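Local structure of WbbM protein (Klebsiella pneumoniae, 6U4B) at residues N332-V337 with S361-D366; L338-S343 with D366-T371; R398-V403 with N480-V485. The protein is a trimeric bifunctional glycosyltransferase that polymerises O-antigen polysaccharide, with a magnesium ion bound in its glycosyltransferase family 8 region. One frame throughout, in Å; residues are numbered along the deposited sequence.

Contact 1 of 3, residues N332-V337 with S361-D366; sequences NYDIVV and SLRFFD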
loop_
_atom_site.group_PDB
_atom_site.type_symbol
_atom_site.label_atom_id
_atom_site.label_comp_id
_atom_site.label_asym_id
_atom_site.label_seq_id
_atom_site.Cartn_x
_atom_site.Cartn_y
_atom_site.Cartn_z
ATOM N N ASN A 332 -6.006 24.134 -3.418
ATOM C CA ASN A 332 -6.488 23.421 -4.589
ATOM C C ASN A 332 -5.372 23.334 -5.620
ATOM O O ASN A 332 -4.496 24.200 -5.685
ATOM C CB ASN A 332 -7.712 24.109 -5.192
ATOM C CG ASN A 332 -8.873 24.178 -4.228
ATOM O OD1 ASN A 332 -9.047 23.297 -3.386
ATOM N ND2 ASN A 332 -9.677 25.229 -4.342
ATOM N N TYR A 333 -5.401 22.272 -6.422
ATOM C CA TYR A 333 -4.340 22.000 -7.383
ATOM C C TYR A 333 -4.960 21.699 -8.739
ATOM O O TYR A 333 -5.709 20.727 -8.885
ATOM C CB TYR A 333 -3.454 20.844 -6.907
ATOM C CG TYR A 333 -2.683 21.174 -5.646
ATOM C CD1 TYR A 333 -1.344 21.542 -5.700
ATOM C CD2 TYR A 333 -3.300 21.132 -4.399
ATOM C CE1 TYR A 333 -0.640 21.850 -4.547
ATOM C CE2 TYR A 333 -2.608 21.442 -3.246
ATOM C CZ TYR A 333 -1.278 21.797 -3.324
ATOM O OH TYR A 333 -0.589 22.102 -2.171
ATOM N N ASP A 334 -4.641 22.537 -9.723
ATOM C CA ASP A 334 -5.204 22.491 -11.072
ATOM C C ASP A 334 -4.114 21.954 -11.995
ATOM O O ASP A 334 -3.298 22.713 -12.524
ATOM C CB ASP A 334 -5.683 23.886 -11.486
ATOM C CG ASP A 334 -6.340 23.917 -12.863
ATOM O OD1 ASP A 334 -6.321 22.902 -13.591
ATOM O OD2 ASP A 334 -6.884 24.984 -13.217
ATOM N N ILE A 335 -4.099 20.638 -12.184
ATOM C CA ILE A 335 -3.073 19.972 -12.976
ATOM C C ILE A 335 -3.592 19.792 -14.393
ATOM O O ILE A 335 -4.697 19.274 -14.599
ATOM C CB ILE A 335 -2.676 18.620 -12.359
ATOM C CG1 ILE A 335 -2.291 18.791 -10.888
ATOM C CG2 ILE A 335 -1.530 18.005 -13.140
ATOM C CD1 ILE A 335 -1.836 17.510 -10.219
ATOM N N VAL A 336 -2.800 20.221 -15.373
ATOM C CA VAL A 336 -3.131 20.055 -16.783
ATOM C C VAL A 336 -1.962 19.361 -17.462
ATOM O O VAL A 336 -0.827 19.851 -17.404
ATOM C CB VAL A 336 -3.435 21.395 -17.474
ATOM C CG1 VAL A 336 -3.636 21.182 -18.965
ATOM C CG2 VAL A 336 -4.663 22.046 -16.854
ATOM N N VAL A 337 -2.234 18.231 -18.106
ATOM C CA VAL A 337 -1.220 17.476 -18.833
ATOM C C VAL A 337 -1.365 17.773 -20.319
ATOM O O VAL A 337 -2.411 17.492 -20.919
ATOM C CB VAL A 337 -1.338 15.970 -18.560
ATOM C CG1 VAL A 337 -0.478 15.191 -19.545
ATOM C CG2 VAL A 337 -0.932 15.655 -17.120
ATOM N N SER A 361 -7.437 18.570 -9.300
ATOM C CA SER A 361 -8.030 18.324 -10.604
ATOM C C SER A 361 -6.950 17.929 -11.602
ATOM O O SER A 361 -5.811 18.401 -11.532
ATOM C CB SER A 361 -8.775 19.557 -11.122
ATOM O OG SER A 361 -9.204 19.364 -12.458
ATOM N N LEU A 362 -7.320 17.054 -12.534
ATOM C CA LEU A 362 -6.428 16.614 -13.601
ATOM C C LEU A 362 -7.189 16.682 -14.917
ATOM O O LEU A 362 -8.249 16.062 -15.056
ATOM C CB LEU A 362 -5.914 15.194 -13.347
ATOM C CG LEU A 362 -4.569 14.747 -13.939
ATOM C CD1 LEU A 362 -4.702 13.400 -14.633
ATOM C CD2 LEU A 362 -3.954 15.783 -14.876
ATOM N N ARG A 363 -6.654 17.434 -15.873
ATOM C CA ARG A 363 -7.237 17.538 -17.201
ATOM C C ARG A 363 -6.149 17.317 -18.242
ATOM O O ARG A 363 -4.959 17.505 -17.977
ATOM C CB ARG A 363 -7.912 18.898 -17.419
ATOM C CG ARG A 363 -9.117 19.153 -16.524
ATOM C CD ARG A 363 -9.638 20.570 -16.708
ATOM N NE ARG A 363 -8.684 21.571 -16.237
ATOM C CZ ARG A 363 -8.768 22.870 -16.510
ATOM N NH1 ARG A 363 -9.759 23.334 -17.262
ATOM N NH2 ARG A 363 -7.858 23.708 -16.036
ATOM N N PHE A 364 -6.572 16.905 -19.432
ATOM C CA PHE A 364 -5.668 16.625 -20.538
ATOM C C PHE A 364 -5.969 17.551 -21.705
ATOM O O PHE A 364 -7.134 17.854 -21.986
ATOM C CB PHE A 364 -5.784 15.169 -21.000
ATOM C CG PHE A 364 -5.280 14.174 -19.998
ATOM C CD1 PHE A 364 -3.933 13.860 -19.934
ATOM C CD2 PHE A 364 -6.153 13.551 -19.122
ATOM C CE1 PHE A 364 -3.462 12.943 -19.008
ATOM C CE2 PHE A 364 -5.690 12.631 -18.194
ATOM C CZ PHE A 364 -4.344 12.327 -18.138
ATOM N N PHE A 365 -4.914 17.987 -22.386
ATOM C CA PHE A 365 -5.037 18.763 -23.611
ATOM C C PHE A 365 -4.078 18.194 -24.644
ATOM O O PHE A 365 -2.905 17.954 -24.338
ATOM C CB PHE A 365 -4.742 20.247 -23.370
ATOM C CG PHE A 365 -4.918 21.103 -24.594
ATOM C CD1 PHE A 365 -6.186 21.476 -25.016
ATOM C CD2 PHE A 365 -3.822 21.523 -25.327
ATOM C CE1 PHE A 365 -6.357 22.259 -26.148
ATOM C CE2 PHE A 365 -3.985 22.309 -26.463
ATOM C CZ PHE A 365 -5.255 22.677 -26.871
ATOM N N ASP A 366 -4.581 17.964 -25.854
ATOM C CA ASP A 366 -3.750 17.471 -26.946
ATOM C C ASP A 366 -2.677 18.499 -27.286
ATOM O O ASP A 366 -2.977 19.550 -27.863
ATOM C CB ASP A 366 -4.609 17.158 -28.174
ATOM C CG ASP A 366 -3.824 16.471 -29.283
ATOM O OD1 ASP A 366 -4.454 16.033 -30.268
ATOM O OD2 ASP A 366 -2.585 16.348 -29.168
HETATM O O HOH W 1 -7.036 20.328 -13.979
#

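Contact 2 of 3, residues L338-S343 with D366-T371; sequences LENKVS and DVNAFT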
loop_
_atom_site.group_PDB
_atom_site.type_symbol
_atom_site.label_atom_id
_atom_site.label_comp_id
_atom_site.label_asym_id
_atom_site.label_seq_id
_atom_site.Cartn_x
_atom_site.Cartn_y
_atom_site.Cartn_z
ATOM N N LEU A 338 -0.321 18.349 -20.913
ATOM C CA LEU A 338 -0.246 18.508 -22.362
ATOM C C LEU A 338 0.198 17.171 -22.935
ATOM O O LEU A 338 1.394 16.875 -22.991
ATOM C CB LEU A 338 0.722 19.625 -22.734
ATOM C CG LEU A 338 0.511 20.940 -21.980
ATOM C CD1 LEU A 338 1.555 21.974 -22.385
ATOM C CD2 LEU A 338 -0.891 21.459 -22.226
ATOM N N GLU A 339 -0.763 16.354 -23.354
ATOM C CA GLU A 339 -0.503 14.965 -23.698
ATOM C C GLU A 339 -0.257 14.809 -25.192
ATOM O O GLU A 339 -0.907 15.461 -26.015
ATOM C CB GLU A 339 -1.661 14.065 -23.257
ATOM C CG GLU A 339 -3.027 14.424 -23.832
ATOM C CD GLU A 339 -3.336 13.685 -25.125
ATOM O OE1 GLU A 339 -4.180 14.177 -25.903
ATOM O OE2 GLU A 339 -2.735 12.616 -25.364
ATOM N N ASN A 340 0.693 13.948 -25.532
ATOM C CA ASN A 340 1.031 13.611 -26.912
ATOM C C ASN A 340 0.698 12.134 -27.115
ATOM O O ASN A 340 1.552 11.259 -26.960
ATOM C CB ASN A 340 2.504 13.910 -27.208
ATOM C CG ASN A 340 2.913 13.513 -28.618
ATOM O OD1 ASN A 340 2.071 13.345 -29.502
ATOM N ND2 ASN A 340 4.215 13.357 -28.832
ATOM N N LYS A 341 -0.565 11.869 -27.462
ATOM C CA LYS A 341 -1.047 10.523 -27.762
ATOM C C LYS A 341 -0.808 9.565 -26.595
ATOM O O LYS A 341 -0.370 8.427 -26.777
ATOM C CB LYS A 341 -0.422 9.993 -29.053
ATOM C CG LYS A 341 -0.805 10.811 -30.283
ATOM C CD LYS A 341 -0.061 10.348 -31.520
ATOM C CE LYS A 341 -0.320 11.275 -32.700
ATOM N NZ LYS A 341 -1.744 11.249 -33.144
ATOM N N VAL A 342 -1.101 10.034 -25.383
ATOM C CA VAL A 342 -1.143 9.144 -24.233
ATOM C C VAL A 342 -2.362 8.242 -24.358
ATOM O O VAL A 342 -3.452 8.690 -24.746
ATOM C CB VAL A 342 -1.167 9.951 -22.925
ATOM C CG1 VAL A 342 -1.175 9.020 -21.719
ATOM C CG2 VAL A 342 0.028 10.887 -22.863
ATOM N N SER A 343 -2.179 6.959 -24.052
ATOM C CA SER A 343 -3.229 5.975 -24.261
ATOM C C SER A 343 -4.454 6.297 -23.410
ATOM O O SER A 343 -4.372 6.975 -22.381
ATOM C CB SER A 343 -2.723 4.571 -23.929
ATOM O OG SER A 343 -2.521 4.424 -22.534
ATOM N N ASP A 366 -4.581 17.964 -25.854
ATOM C CA ASP A 366 -3.750 17.471 -26.946
ATOM C C ASP A 366 -2.677 18.499 -27.286
ATOM O O ASP A 366 -2.977 19.550 -27.863
ATOM C CB ASP A 366 -4.609 17.158 -28.174
ATOM C CG ASP A 366 -3.824 16.471 -29.283
ATOM O OD1 ASP A 366 -4.454 16.033 -30.268
ATOM O OD2 ASP A 366 -2.585 16.348 -29.168
ATOM N N VAL A 367 -1.423 18.197 -26.940
ATOM C CA VAL A 367 -0.333 19.137 -27.169
ATOM C C VAL A 367 -0.149 19.435 -28.652
ATOM O O VAL A 367 0.350 20.508 -29.011
ATOM C CB VAL A 367 0.970 18.595 -26.540
ATOM C CG1 VAL A 367 1.547 17.461 -27.379
ATOM C CG2 VAL A 367 1.992 19.715 -26.346
ATOM N N ASN A 368 -0.572 18.521 -29.529
ATOM C CA ASN A 368 -0.328 18.667 -30.958
ATOM C C ASN A 368 -1.144 19.785 -31.594
ATOM O O ASN A 368 -0.863 20.154 -32.739
ATOM C CB ASN A 368 -0.607 17.342 -31.664
ATOM C CG ASN A 368 0.311 16.232 -31.185
ATOM O OD1 ASN A 368 1.506 16.234 -31.482
ATOM N ND2 ASN A 368 -0.240 15.284 -30.434
ATOM N N ALA A 369 -2.128 20.341 -30.884
ATOM C CA ALA A 369 -2.841 21.505 -31.393
ATOM C C ALA A 369 -1.933 22.724 -31.506
ATOM O O ALA A 369 -2.288 23.683 -32.199
ATOM C CB ALA A 369 -4.032 21.830 -30.493
ATOM N N PHE A 370 -0.774 22.705 -30.841
ATOM C CA PHE A 370 0.134 23.845 -30.865
ATOM C C PHE A 370 0.747 24.084 -32.239
ATOM O O PHE A 370 1.242 25.186 -32.495
ATOM C CB PHE A 370 1.245 23.655 -29.831
ATOM C CG PHE A 370 0.774 23.747 -28.407
ATOM C CD1 PHE A 370 -0.400 24.410 -28.093
ATOM C CD2 PHE A 370 1.511 23.174 -27.383
ATOM C CE1 PHE A 370 -0.835 24.499 -26.785
ATOM C CE2 PHE A 370 1.082 23.258 -26.068
ATOM C CZ PHE A 370 -0.093 23.921 -25.770
ATOM N N THR A 371 0.732 23.087 -33.126
ATOM C CA THR A 371 1.311 23.271 -34.452
ATOM C C THR A 371 0.453 24.144 -35.357
ATOM O O THR A 371 0.882 24.451 -36.476
ATOM C CB THR A 371 1.541 21.917 -35.127
ATOM O OG1 THR A 371 0.283 21.261 -35.333
ATOM C CG2 THR A 371 2.434 21.038 -34.266
HETATM O O HOH W 2 -2.629 13.743 -28.274
#

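Contact 3 of 3, residues R398-V403 with N480-V485; sequences RYDKVV and NVKQMV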
loop_
_atom_site.group_PDB
_atom_site.type_symbol
_atom_site.label_atom_id
_atom_site.label_comp_id
_atom_site.label_asym_id
_atom_site.label_seq_id
_atom_site.Cartn_x
_atom_site.Cartn_y
_atom_site.Cartn_z
ATOM N N ARG A 398 -5.425 32.777 -19.510
ATOM C CA ARG A 398 -6.428 33.181 -18.533
ATOM C C ARG A 398 -5.987 32.933 -17.097
ATOM O O ARG A 398 -6.763 33.192 -16.171
ATOM C CB ARG A 398 -7.751 32.463 -18.814
ATOM C CG ARG A 398 -8.445 33.003 -20.050
ATOM C CD ARG A 398 -9.548 32.093 -20.548
ATOM N NE ARG A 398 -9.783 32.309 -21.971
ATOM C CZ ARG A 398 -10.804 31.803 -22.652
ATOM N NH1 ARG A 398 -11.706 31.049 -22.040
ATOM N NH2 ARG A 398 -10.927 32.059 -23.947
ATOM N N TYR A 399 -4.769 32.447 -16.893
ATOM C CA TYR A 399 -4.191 32.265 -15.571
ATOM C C TYR A 399 -3.256 33.424 -15.249
ATOM O O TYR A 399 -2.624 33.998 -16.138
ATOM C CB TYR A 399 -3.420 30.945 -15.494
ATOM C CG TYR A 399 -4.282 29.704 -15.477
ATOM C CD1 TYR A 399 -4.449 28.974 -14.309
ATOM C CD2 TYR A 399 -4.922 29.255 -16.627
ATOM C CE1 TYR A 399 -5.230 27.834 -14.280
ATOM C CE2 TYR A 399 -5.709 28.115 -16.608
ATOM C CZ TYR A 399 -5.858 27.408 -15.429
ATOM O OH TYR A 399 -6.636 26.271 -15.397
ATOM N N ASP A 400 -3.175 33.770 -13.963
ATOM C CA ASP A 400 -2.204 34.776 -13.538
ATOM C C ASP A 400 -0.798 34.191 -13.498
ATOM O O ASP A 400 0.126 34.731 -14.118
ATOM C CB ASP A 400 -2.583 35.352 -12.172
ATOM C CG ASP A 400 -3.711 36.359 -12.257
ATOM O OD1 ASP A 400 -4.420 36.549 -11.244
ATOM O OD2 ASP A 400 -3.899 36.951 -13.342
ATOM N N LYS A 401 -0.617 33.088 -12.775
ATOM C CA LYS A 401 0.665 32.403 -12.716
ATOM C C LYS A 401 0.452 30.900 -12.839
ATOM O O LYS A 401 -0.574 30.361 -12.418
ATOM C CB LYS A 401 1.431 32.725 -11.422
ATOM C CG LYS A 401 1.929 34.157 -11.352
ATOM C CD LYS A 401 2.955 34.354 -10.248
ATOM C CE LYS A 401 2.350 34.137 -8.874
ATOM N NZ LYS A 401 3.314 34.493 -7.796
ATOM N N VAL A 402 1.450 30.232 -13.412
ATOM C CA VAL A 402 1.398 28.809 -13.728
ATOM C C VAL A 402 2.779 28.208 -13.479
ATOM O O VAL A 402 3.800 28.813 -13.818
ATOM C CB VAL A 402 0.953 28.588 -15.190
ATOM C CG1 VAL A 402 1.589 27.341 -15.773
ATOM C CG2 VAL A 402 -0.564 28.523 -15.286
ATOM N N VAL A 403 2.807 27.014 -12.888
ATOM C CA VAL A 403 4.049 26.302 -12.604
ATOM C C VAL A 403 4.190 25.156 -13.595
ATOM O O VAL A 403 3.376 24.225 -13.595
ATOM C CB VAL A 403 4.089 25.778 -11.160
ATOM C CG1 VAL A 403 5.394 25.045 -10.900
ATOM C CG2 VAL A 403 3.904 26.922 -10.176
ATOM N N ASN A 480 5.014 33.815 -15.201
ATOM C CA ASN A 480 4.228 35.011 -14.902
ATOM C C ASN A 480 3.374 35.303 -16.133
ATOM O O ASN A 480 3.667 36.186 -16.944
ATOM C CB ASN A 480 5.131 36.183 -14.538
ATOM C CG ASN A 480 4.354 37.390 -14.044
ATOM O OD1 ASN A 480 3.132 37.461 -14.186
ATOM N ND2 ASN A 480 5.063 38.351 -13.465
ATOM N N VAL A 481 2.294 34.528 -16.268
ATOM C CA VAL A 481 1.472 34.592 -17.473
ATOM C C VAL A 481 0.869 35.979 -17.642
ATOM O O VAL A 481 0.843 36.526 -18.752
ATOM C CB VAL A 481 0.386 33.501 -17.439
ATOM C CG1 VAL A 481 -0.503 33.598 -18.669
ATOM C CG2 VAL A 481 1.021 32.122 -17.348
ATOM N N LYS A 482 0.382 36.573 -16.548
ATOM C CA LYS A 482 -0.240 37.893 -16.636
ATOM C C LYS A 482 0.715 38.920 -17.232
ATOM O O LYS A 482 0.309 39.752 -18.053
ATOM C CB LYS A 482 -0.723 38.348 -15.258
ATOM C CG LYS A 482 -1.140 39.812 -15.220
ATOM C CD LYS A 482 -2.467 40.015 -14.507
ATOM C CE LYS A 482 -2.348 39.766 -13.015
ATOM N NZ LYS A 482 -3.620 40.089 -12.309
ATOM N N GLN A 483 1.989 38.873 -16.840
ATOM C CA GLN A 483 2.965 39.790 -17.420
ATOM C C GLN A 483 3.249 39.440 -18.875
ATOM O O GLN A 483 3.415 40.335 -19.711
ATOM C CB GLN A 483 4.254 39.776 -16.600
ATOM C CG GLN A 483 5.201 40.919 -16.918
ATOM C CD GLN A 483 4.626 42.272 -16.543
ATOM O OE1 GLN A 483 3.830 42.386 -15.609
ATOM N NE2 GLN A 483 5.023 43.307 -17.274
ATOM N N MET A 484 3.309 38.143 -19.197
ATOM C CA MET A 484 3.535 37.737 -20.580
ATOM C C MET A 484 2.389 38.160 -21.487
ATOM O O MET A 484 2.610 38.462 -22.665
ATOM C CB MET A 484 3.741 36.224 -20.660
ATOM C CG MET A 484 5.023 35.740 -20.023
ATOM S SD MET A 484 5.297 33.979 -20.277
ATOM C CE MET A 484 6.861 33.774 -19.437
ATOM N N VAL A 485 1.160 38.181 -20.964
ATOM C CA VAL A 485 0.027 38.637 -21.760
ATOM C C VAL A 485 0.149 40.127 -22.054
ATOM O O VAL A 485 -0.101 40.573 -23.181
ATOM C CB VAL A 485 -1.295 38.301 -21.045
ATOM C CG1 VAL A 485 -2.461 39.011 -21.719
ATOM C CG2 VAL A 485 -1.518 36.799 -21.033
#

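Contact 1 of 3, residues N332-V337 with S361-D366
Ile335 and Val337 of strand 333-340 pair in parallel with Leu362 and Phe364 of strand 360-366, the two beta-strands of a beta-alpha-beta crossover connected by helix 344-352 in the glycosyltransferase family 8 region. Backbone bonds run in the alternating parallel pattern: Ser361 N gives to Tyr333 O, Ile335 N donates to Ser361 O, Arg363 N to Ile335 O, Val337 N meets Arg363 O at 2.8 Å, and Phe365 N reaches Val337 O. One face of the sheet is apolar. There Leu362 CD2 touches Ile335 CG2 at 3.7 Å, Val337 CB lies 3.6 Å from Phe364 CD1, and Leu350 and Val351 of the crossover helix pack on Leu362 and Phe364. The other face is mixed, with Asp334, Ser361 and Arg363 beside Val336, whose CG2 lies 3.7 Å from Arg363 NH2. The Arg363 chain bends at chi3 (-66°), bringing NH2 back over the neighbouring strand to the syn lone pair of Asp334 OD1 at 3.0 Å, a salt bridge whose carboxylate and guanidinium planes stand 40° apart. A water links Asp334 OD1, Ile335 O, Ser361 OG and Arg363 NE. Asp334 OD2 bonds to Tyr399 OH, and Arg363 NH1 to Asn295 O. Thus engaged, buried Asp334 is probably stabilised as the anion.

Contact 2 of 3, residues L338-S343 with D366-T371
Where strand 333-340 runs out, Glu339 receives the chain that leaves strand 360-366 through an Asx turn at Asp366 into the 3-10 segment 367-371. The last parallel pairing, Glu339 with Asp366, is closed by Val367 N, which gives a nearly straight bond to Glu339 O at 2.9 Å. The tight side is apolar. Val367 directs its side chain at the strand: CG2 rests 3.8 Å from Leu338 CB, while CG1, set between its own backbone N and carbonyl carbon (chi1 75°), packs against Asn340 CB at 3.7 Å. Leu338 CD1 comes to the ring edge of Phe370, near the ring plane. Leu395 touches both Leu338 and Phe370, and Phe391 stacks on Phe370; the Leu338 side chain is about 10 Å from that of Asp406, a magnesium ligand.

The other side is polar; Glu339 is still buried, while Asp366, Asn340 and Asn368 are partly exposed. Glu339 doubles back, with a bend at chi2 (92°), so that OE2 accepts from Val342 N. Its OE1 lies 4.2 Å from Asp366 OD2, a proximity of like charges that Asn59 ND2, donating to OE1, would be expected to ease. A water accepts from Lys341 N and lies near both acids, 2.9 Å from Glu339 OE1, with a weak bond to Asp366 OD2. Asp366 OD2 accepts two hydrogen bonds from Asn368: the backbone N comes from above the carboxylate plane, and ND2 is received on the syn lone pair of OD2. The amides of Asn340 and Asn368 stand 71° apart, and Asn368 ND2 gives a second bond, to Asn340 OD1 at 3.2 Å from above the carbonyl plane.

Contact 3 of 3, residues R398-V403 with N480-V485
Asp400 and Lys482 join a strand entry to a helix N-terminus: the loop leading into strand 402-405 lies against the first turn of helix 481-487, whose N-cap is Asn480. Strand 402-405 pairs antiparallel with strand 477-479, so the helix begins directly after the neighbouring strand of the same sheet.

Among the hydrogen bonds, a backbone bond crosses the contact: Lys482 N donates to Asp400 O at 3.1 Å (161° at the hydrogen), giving an amide of the first helical turn an acceptor from the opposing loop. Within the helix start, Asn480 OD1 receives Gln483 N at 3.2 Å, approached from above the plane of the side-chain carbonyl. With CG opposite the backbone N (chi1 -172°), the Asn480 side chain turns back over this turn, while its ND2 is held by Asn426 O.

Van der Waals packing centres on Val481, which faces the loop. Its CB and CG1 lie against the carbonyl oxygen of Tyr399, each 3.3 Å from Tyr399 O, and its CG2 touches Val402 CB at 4.1 Å. The Tyr399 side chain leads away from the helix, toward strands 333-340 and 360-366.

The charged contact lies on the exposed side, where both residues also touch a crystal neighbour. Asp400 and Lys482 run side by side and point the same way, and bends at chi2 and chi3 lay the end of the lysine along the carboxylate. In the salt bridge Lys482 NZ sits 3.3 Å from Asp400 OD2, with Lys482 CE 3.2 Å from the same oxygen.

How the contacts relate
All three contacts reach one mixed sheet in the family 8 region. Contacts 1 and 2 hold the same two neighbouring strands, one contact continuing the other: both use strand 333-340, they share Asp366, and Phe365 of contact 1 packs on Phe370 of contact 2. Contact 1 is the most buried, a regular strand ladder with a charged pair on one face. In contact 2 the ladder gives way to a turn, with side-chain amides and carboxylates at its partly exposed edge. Contact 3, about 16 Å from contact 1 between centres, joins a helix start to a strand entry and puts its salt bridge outside. Tyr399 connects contacts 1 and 3, its hydroxyl bonding to Asp334 OD2.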